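Local coordinates for chitin binding protein (PDB 5FTZ) that cleaves chitin oxidatively, in all likelihood, as a copper-dependent lytic polysaccharide monooxygenase of family AA10, at residues G37-C49 with N108-P120. Numbering follows the deposited sequence.
Sequences GFPASGPADGTIC and NHNLARSDLNLTP
The carbonyl oxygen of P43 is gripped end-on by both terminal nitrogens of R113, with NH1 and NH2 each 2.8 Å from P43 O: a worked example of one arginine joining two loops that have no regular strand pairing. In this AA10 monooxygenase the loops 37-49 and 108-120 meet on one side of the immunoglobulin-like β-sandwich, and L116, from the loop with the short 3-10 turn 113-115, packs with F38 and I48 against L152 of strand 148-157. R113, extended from CG to NE, carries its guanidinium into an arc of three backbone carbonyls: besides the grip on P43, NE donates to a lone pair of P39 O at 2.8 Å, and NH2 reaches S41 O at 2.9 Å from above that carbonyl's plane. All these acceptors lie near the guanidinium plane, which should fix its rotation. One face receives F38 CE1, the two planes inclined by 47°; the same phenyl ring meets Y99 edge-to-face. D45 adds the charge partner, its OD1 taking R113 NH1 at 2.9 Å and R113 N from opposite faces of the carboxylate, while OD2 reaches S114 N through a water. Beyond the salt bridge, the type II turn A44-T47 presents G46, whose N bonds L111 O. C49, disulfide-linked to C167, rests its SG on L111 CD2 at 3.7 Å. At the far end N110 ND2 donates almost straight, at 167°, to a lone pair of G46 O, 3.0 Å away.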
ATOM      1  N   GLY A  37     -11.546  11.294   0.586  1.00 13.60           N
ATOM      2  CA  GLY A  37     -11.059  12.651   0.352  1.00 13.38           C
ATOM      3  C   GLY A  37     -11.969  13.741   0.906  1.00 14.42           C
ATOM      4  O   GLY A  37     -11.808  14.918   0.569  1.00 15.83           O
ATOM      5  N   PHE A  38     -12.859  13.375   1.827  1.00 15.20           N
ATOM      6  CA  PHE A  38     -13.690  14.370   2.538  1.00 14.44           C
ATOM      7  C   PHE A  38     -12.813  15.346   3.292  1.00 15.41           C
ATOM      8  O   PHE A  38     -11.855  14.929   3.917  1.00 16.56           O
ATOM      9  CB  PHE A  38     -14.559  13.608   3.520  1.00 14.56           C
ATOM     10  CG  PHE A  38     -15.617  14.454   4.185  1.00 13.43           C
ATOM     11  CD1 PHE A  38     -16.799  14.713   3.573  1.00 13.27           C
ATOM     12  CD2 PHE A  38     -15.341  14.990   5.437  1.00 14.28           C
ATOM     13  CE1 PHE A  38     -17.731  15.520   4.187  1.00 13.76           C
ATOM     14  CE2 PHE A  38     -16.270  15.796   6.066  1.00 14.23           C
ATOM     15  CZ  PHE A  38     -17.454  16.085   5.416  1.00 13.15           C
ATOM     16  N   PRO A  39     -13.173  16.635   3.323  1.00 15.68           N
ATOM     17  CA  PRO A  39     -14.324  17.261   2.694  1.00 16.12           C
ATOM     18  C   PRO A  39     -14.173  17.780   1.276  1.00 16.19           C
ATOM     19  O   PRO A  39     -15.132  18.165   0.637  1.00 16.83           O
ATOM     20  CB  PRO A  39     -14.583  18.462   3.624  1.00 17.19           C
ATOM     21  CG  PRO A  39     -13.189  18.827   3.998  1.00 17.70           C
ATOM     22  CD  PRO A  39     -12.487  17.545   4.249  1.00 17.91           C
ATOM     23  N   ALA A  40     -12.954  17.827   0.735  1.00 18.14           N
ATOM     24  CA  ALA A  40     -12.798  18.375  -0.604  1.00 19.25           C
ATOM     25  C   ALA A  40     -13.500  17.552  -1.655  1.00 21.07           C
ATOM     26  O   ALA A  40     -14.113  18.073  -2.567  1.00 22.43           O
ATOM     27  CB  ALA A  40     -11.314  18.501  -0.928  1.00 21.94           C
ATOM     28  N   SER A  41     -13.404  16.231  -1.509  1.00 20.11           N
ATOM     29  CA  SER A  41     -14.172  15.322  -2.326  1.00 18.42           C
ATOM     30  C   SER A  41     -15.062  14.497  -1.377  1.00 17.01           C
ATOM     31  O   SER A  41     -15.377  14.958  -0.289  1.00 16.71           O
ATOM     32  CB  SER A  41     -13.243  14.485  -3.194  1.00 22.72           C
ATOM     33  OG  SER A  41     -12.344  13.768  -2.414  1.00 28.40           O
ATOM     34  N   GLY A  42     -15.512  13.340  -1.822  1.00 15.36           N
ATOM     35  CA  GLY A  42     -16.368  12.477  -1.015  1.00 14.33           C
ATOM     36  C   GLY A  42     -17.829  12.722  -1.309  1.00 14.23           C
ATOM     37  O   GLY A  42     -18.173  13.449  -2.217  1.00 15.73           O
ATOM     38  N   PRO A  43     -18.750  12.131  -0.537  1.00 13.26           N
ATOM     39  CA  PRO A  43     -20.167  12.272  -0.791  1.00 13.44           C
ATOM     40  C   PRO A  43     -20.636  13.728  -0.816  1.00 12.62           C
ATOM     41  O   PRO A  43     -20.164  14.555  -0.033  1.00 13.81           O
ATOM     42  CB  PRO A  43     -20.842  11.537   0.387  1.00 14.23           C
ATOM     43  CG  PRO A  43     -19.745  10.908   1.157  1.00 15.11           C
ATOM     44  CD  PRO A  43     -18.433  11.406   0.706  1.00 13.33           C
ATOM     45  N   ALA A  44     -21.586  13.974  -1.682  1.00 12.19           N
ATOM     46  CA  ALA A  44     -22.240  15.304  -1.809  1.00 14.19           C
ATOM     47  C   ALA A  44     -22.910  15.722  -0.518  1.00 13.09           C
ATOM     48  O   ALA A  44     -23.431  14.872   0.202  1.00 12.71           O
ATOM     49  CB  ALA A  44     -23.274  15.248  -2.902  1.00 16.16           C
ATOM     50  N   ASP A  45     -22.989  17.023  -0.250  1.00 13.67           N
ATOM     51  CA  ASP A  45     -23.811  17.567   0.834  1.00 12.43           C
ATOM     52  C   ASP A  45     -25.210  17.020   0.800  1.00 13.20           C
ATOM     53  O   ASP A  45     -25.826  16.844  -0.256  1.00 13.41           O
ATOM     54  CB  ASP A  45     -23.838  19.107   0.730  1.00 14.38           C
ATOM     55  CG  ASP A  45     -22.581  19.773   1.285  1.00 17.42           C
ATOM     56  OD1 ASP A  45     -21.731  19.139   1.952  1.00 14.38           O
ATOM     57  OD2 ASP A  45     -22.446  20.991   1.039  1.00 18.43           O
ATOM     58  N   GLY A  46     -25.673  16.638   1.978  1.00 11.96           N
ATOM     59  CA  GLY A  46     -26.974  16.027   2.112  1.00 12.12           C
ATOM     60  C   GLY A  46     -27.007  14.540   1.891  1.00 12.20           C
ATOM     61  O   GLY A  46     -28.075  13.946   2.038  1.00 14.38           O
ATOM     62  N   THR A  47     -25.874  13.951   1.539  1.00 12.11           N
ATOM     63  CA  THR A  47     -25.752  12.496   1.376  1.00 11.59           C
ATOM     64  C   THR A  47     -24.518  12.002   2.125  1.00 12.37           C
ATOM     65  O   THR A  47     -24.119  10.836   1.933  1.00 14.57           O
ATOM     66  CB  THR A  47     -25.631  12.055  -0.073  1.00 13.05           C
ATOM     67  OG1 THR A  47     -24.327  12.398  -0.588  1.00 15.31           O
ATOM     68  CG2 THR A  47     -26.728  12.631  -0.931  1.00 16.13           C
ATOM     69  N   ILE A  48     -24.006  12.781   3.067  1.00 10.85           N
ATOM     70  CA  ILE A  48     -22.810  12.395   3.777  1.00 11.43           C
ATOM     71  C   ILE A  48     -23.054  11.151   4.614  1.00 10.65           C
ATOM     72  O   ILE A  48     -22.302  10.155   4.531  1.00 10.79           O
ATOM     73  CB  ILE A  48     -22.259  13.523   4.636  1.00 11.76           C
ATOM     74  CG1 ILE A  48     -21.815  14.699   3.746  1.00 12.88           C
ATOM     75  CG2 ILE A  48     -21.075  13.050   5.450  1.00 13.09           C
ATOM     76  CD1 ILE A  48     -21.673  15.989   4.519  1.00 13.35           C
ATOM     77  N   CYS A  49     -24.121  11.151   5.401  1.00 10.53           N
ATOM     78  CA  CYS A  49     -24.370  10.055   6.353  1.00 11.74           C
ATOM     79  C   CYS A  49     -24.761   8.775   5.657  1.00 11.04           C
ATOM     80  O   CYS A  49     -24.599   7.702   6.247  1.00 11.29           O
ATOM     81  CB  CYS A  49     -25.426  10.437   7.373  1.00 12.65           C
ATOM     82  SG  CYS A  49     -25.004  11.940   8.327  1.00 15.96           S
ATOM     83  N   ASN A 108     -32.311  20.963  10.786  1.00 12.01           N
ATOM     84  CA  ASN A 108     -33.551  20.705  10.074  1.00 13.35           C
ATOM     85  C   ASN A 108     -33.391  20.303   8.632  1.00 13.96           C
ATOM     86  O   ASN A 108     -34.378  20.155   7.929  1.00 16.48           O
ATOM     87  CB  ASN A 108     -34.399  21.973  10.163  1.00 16.77           C
ATOM     88  CG  ASN A 108     -34.761  22.273  11.577  1.00 20.55           C
ATOM     89  OD1 ASN A 108     -35.174  21.389  12.281  1.00 24.72           O
ATOM     90  ND2 ASN A 108     -34.571  23.504  12.011  1.00 26.73           N
ATOM     91  N   HIS A 109     -32.178  20.075   8.159  1.00 12.78           N
ATOM     92  CA  HIS A 109     -31.982  19.600   6.775  1.00 12.16           C
ATOM     93  C   HIS A 109     -31.009  18.431   6.825  1.00 11.39           C
ATOM     94  O   HIS A 109     -30.514  18.100   7.937  1.00 12.05           O
ATOM     95  CB  HIS A 109     -31.509  20.743   5.885  1.00 13.37           C
ATOM     96  CG  HIS A 109     -30.067  21.107   6.012  1.00 14.10           C
ATOM     97  ND1 HIS A 109     -29.380  21.754   5.010  1.00 16.17           N
ATOM     98  CD2 HIS A 109     -29.159  20.891   7.002  1.00 14.01           C
ATOM     99  CE1 HIS A 109     -28.110  21.890   5.360  1.00 16.84           C
ATOM    100  NE2 HIS A 109     -27.962  21.413   6.578  1.00 16.64           N
ATOM    101  N   ASN A 110     -30.658  17.858   5.696  1.00  9.67           N
ATOM    102  CA  ASN A 110     -29.695  16.750   5.698  1.00  9.70           C
ATOM    103  C   ASN A 110     -28.291  17.305   5.959  1.00 10.40           C
ATOM    104  O   ASN A 110     -27.900  18.294   5.360  1.00 12.13           O
ATOM    105  CB  ASN A 110     -29.665  16.056   4.373  1.00 10.63           C
ATOM    106  CG  ASN A 110     -30.935  15.305   4.034  1.00 11.66           C
ATOM    107  OD1 ASN A 110     -31.998  15.478   4.631  1.00 12.36           O
ATOM    108  ND2 ASN A 110     -30.812  14.523   3.009  1.00 12.42           N
ATOM    109  N   LEU A 111     -27.488  16.630   6.778  1.00  9.83           N
ATOM    110  CA  LEU A 111     -26.157  17.102   7.155  1.00 11.70           C
ATOM    111  C   LEU A 111     -25.332  17.481   5.933  1.00 11.17           C
ATOM    112  O   LEU A 111     -25.236  16.729   4.940  1.00 10.86           O
ATOM    113  CB  LEU A 111     -25.417  15.993   7.915  1.00 12.38           C
ATOM    114  CG  LEU A 111     -24.143  16.438   8.633  1.00 13.08           C
ATOM    115  CD1 LEU A 111     -24.476  17.235   9.865  1.00 13.86           C
ATOM    116  CD2 LEU A 111     -23.312  15.194   8.972  1.00 13.78           C
ATOM    117  N   ALA A 112     -24.630  18.601   6.065  1.00 10.86           N
ATOM    118  CA  ALA A 112     -23.778  19.099   5.003  1.00 11.07           C
ATOM    119  C   ALA A 112     -22.475  19.661   5.557  1.00 11.26           C
ATOM    120  O   ALA A 112     -22.349  19.872   6.795  1.00 11.15           O
ATOM    121  CB  ALA A 112     -24.512  20.227   4.289  1.00 11.55           C
ATOM    122  N   ARG A 113     -21.487  19.874   4.676  1.00 10.86           N
ATOM    123  CA  ARG A 113     -20.214  20.461   5.113  1.00 11.45           C
ATOM    124  C   ARG A 113     -20.361  21.759   5.893  1.00 10.62           C
ATOM    125  O   ARG A 113     -19.618  22.006   6.823  1.00 11.32           O
ATOM    126  CB  ARG A 113     -19.284  20.629   3.928  1.00 12.62           C
ATOM    127  CG  ARG A 113     -18.764  19.294   3.381  1.00 12.99           C
ATOM    128  CD  ARG A 113     -18.318  19.481   1.926  1.00 13.87           C
ATOM    129  NE  ARG A 113     -17.796  18.245   1.366  1.00 15.33           N
ATOM    130  CZ  ARG A 113     -18.515  17.192   0.967  1.00 14.76           C
ATOM    131  NH1 ARG A 113     -19.829  17.148   1.083  1.00 14.08           N
ATOM    132  NH2 ARG A 113     -17.880  16.139   0.500  1.00 15.29           N
ATOM    133  N   SER A 114     -21.320  22.592   5.519  1.00 10.81           N
ATOM    134  CA  SER A 114     -21.538  23.877   6.206  1.00 12.70           C
ATOM    135  C   SER A 114     -21.950  23.708   7.669  1.00 11.30           C
ATOM    136  O   SER A 114     -21.809  24.609   8.486  1.00 12.85           O
ATOM    137  CB  SER A 114     -22.612  24.678   5.479  1.00 13.39           C
ATOM    138  OG  SER A 114     -23.820  23.935   5.241  1.00 17.81           O
ATOM    139  N   ASP A 115     -22.453  22.503   8.018  1.00 10.68           N
ATOM    140  CA  ASP A 115     -22.807  22.202   9.418  1.00 10.86           C
ATOM    141  C   ASP A 115     -21.644  21.760  10.276  1.00  9.72           C
ATOM    142  O   ASP A 115     -21.768  21.773  11.487  1.00 10.03           O
ATOM    143  CB  ASP A 115     -23.845  21.096   9.454  1.00 10.53           C
ATOM    144  CG  ASP A 115     -25.122  21.492   8.723  1.00 13.47           C
ATOM    145  OD1 ASP A 115     -25.613  22.600   9.059  1.00 13.04           O
ATOM    146  OD2 ASP A 115     -25.592  20.733   7.787  1.00 13.76           O
ATOM    147  N   LEU A 116     -20.550  21.391   9.645  1.00  9.65           N
ATOM    148  CA  LEU A 116     -19.444  20.735  10.287  1.00 10.19           C
ATOM    149  C   LEU A 116     -18.269  21.651  10.505  1.00 11.28           C
ATOM    150  O   LEU A 116     -17.965  22.523   9.651  1.00 13.10           O
ATOM    151  CB  LEU A 116     -18.997  19.524   9.476  1.00 11.29           C
ATOM    152  CG  LEU A 116     -19.917  18.316   9.487  1.00 11.95           C
ATOM    153  CD1 LEU A 116     -19.634  17.372   8.296  1.00 14.04           C
ATOM    154  CD2 LEU A 116     -19.832  17.583  10.825  1.00 12.35           C
ATOM    155  N   ASN A 117     -17.562  21.486  11.613  1.00 10.40           N
ATOM    156  CA  ASN A 117     -16.227  22.012  11.729  1.00 12.13           C
ATOM    157  C   ASN A 117     -15.338  21.104  10.908  1.00 12.77           C
ATOM    158  O   ASN A 117     -15.148  19.909  11.257  1.00 12.20           O
ATOM    159  CB  ASN A 117     -15.842  22.062  13.198  1.00 13.20           C
ATOM    160  CG  ASN A 117     -14.424  22.543  13.411  1.00 16.39           C
ATOM    161  OD1 ASN A 117     -13.624  22.662  12.497  1.00 17.49           O
ATOM    162  ND2 ASN A 117     -14.131  22.840  14.659  1.00 19.43           N
ATOM    163  N   LEU A 118     -14.800  21.567   9.766  1.00 12.96           N
ATOM    164  CA  LEU A 118     -14.132  20.692   8.869  1.00 13.65           C
ATOM    165  C   LEU A 118     -12.658  20.381   9.222  1.00 13.20           C
ATOM    166  O   LEU A 118     -12.056  19.542   8.524  1.00 15.07           O
ATOM    167  CB  LEU A 118     -14.256  21.223   7.460  1.00 15.50           C
ATOM    168  CG  LEU A 118     -15.687  21.278   6.911  1.00 16.70           C
ATOM    169  CD1 LEU A 118     -15.576  21.968   5.551  1.00 17.21           C
ATOM    170  CD2 LEU A 118     -16.288  19.925   6.773  1.00 18.70           C
ATOM    171  N   THR A 119     -12.160  20.908  10.337  1.00 13.09           N
ATOM    172  CA  THR A 119     -10.910  20.398  10.930  1.00 14.66           C
ATOM    173  C   THR A 119     -11.331  19.306  11.941  1.00 12.58           C
ATOM    174  O   THR A 119     -11.942  19.645  12.948  1.00 13.48           O
ATOM    175  CB  THR A 119     -10.122  21.500  11.650  1.00 19.01           C
ATOM    176  OG1 THR A 119      -9.699  22.463  10.670  1.00 22.97           O
ATOM    177  CG2 THR A 119      -8.844  20.967  12.386  1.00 19.82           C
ATOM    178  N   PRO A 120     -10.897  18.074  11.712  1.00 11.59           N
ATOM    179  CA  PRO A 120     -11.286  17.011  12.647  1.00 10.99           C
ATOM    180  C   PRO A 120     -10.796  17.268  14.055  1.00 10.31           C
ATOM    181  O   PRO A 120      -9.698  17.827  14.271  1.00 12.42           O
ATOM    182  CB  PRO A 120     -10.630  15.772  12.107  1.00 12.72           C
ATOM    183  CG  PRO A 120      -9.724  16.167  11.042  1.00 13.96           C
ATOM    184  CD  PRO A 120     -10.089  17.546  10.611  1.00 12.77           C
TER
HETATM  185  O   HOH W   1     -22.401  22.827   2.797  1.00 19.28           O
HETATM  186  O   HOH W   2     -25.914  13.922   4.886  1.00 16.35           O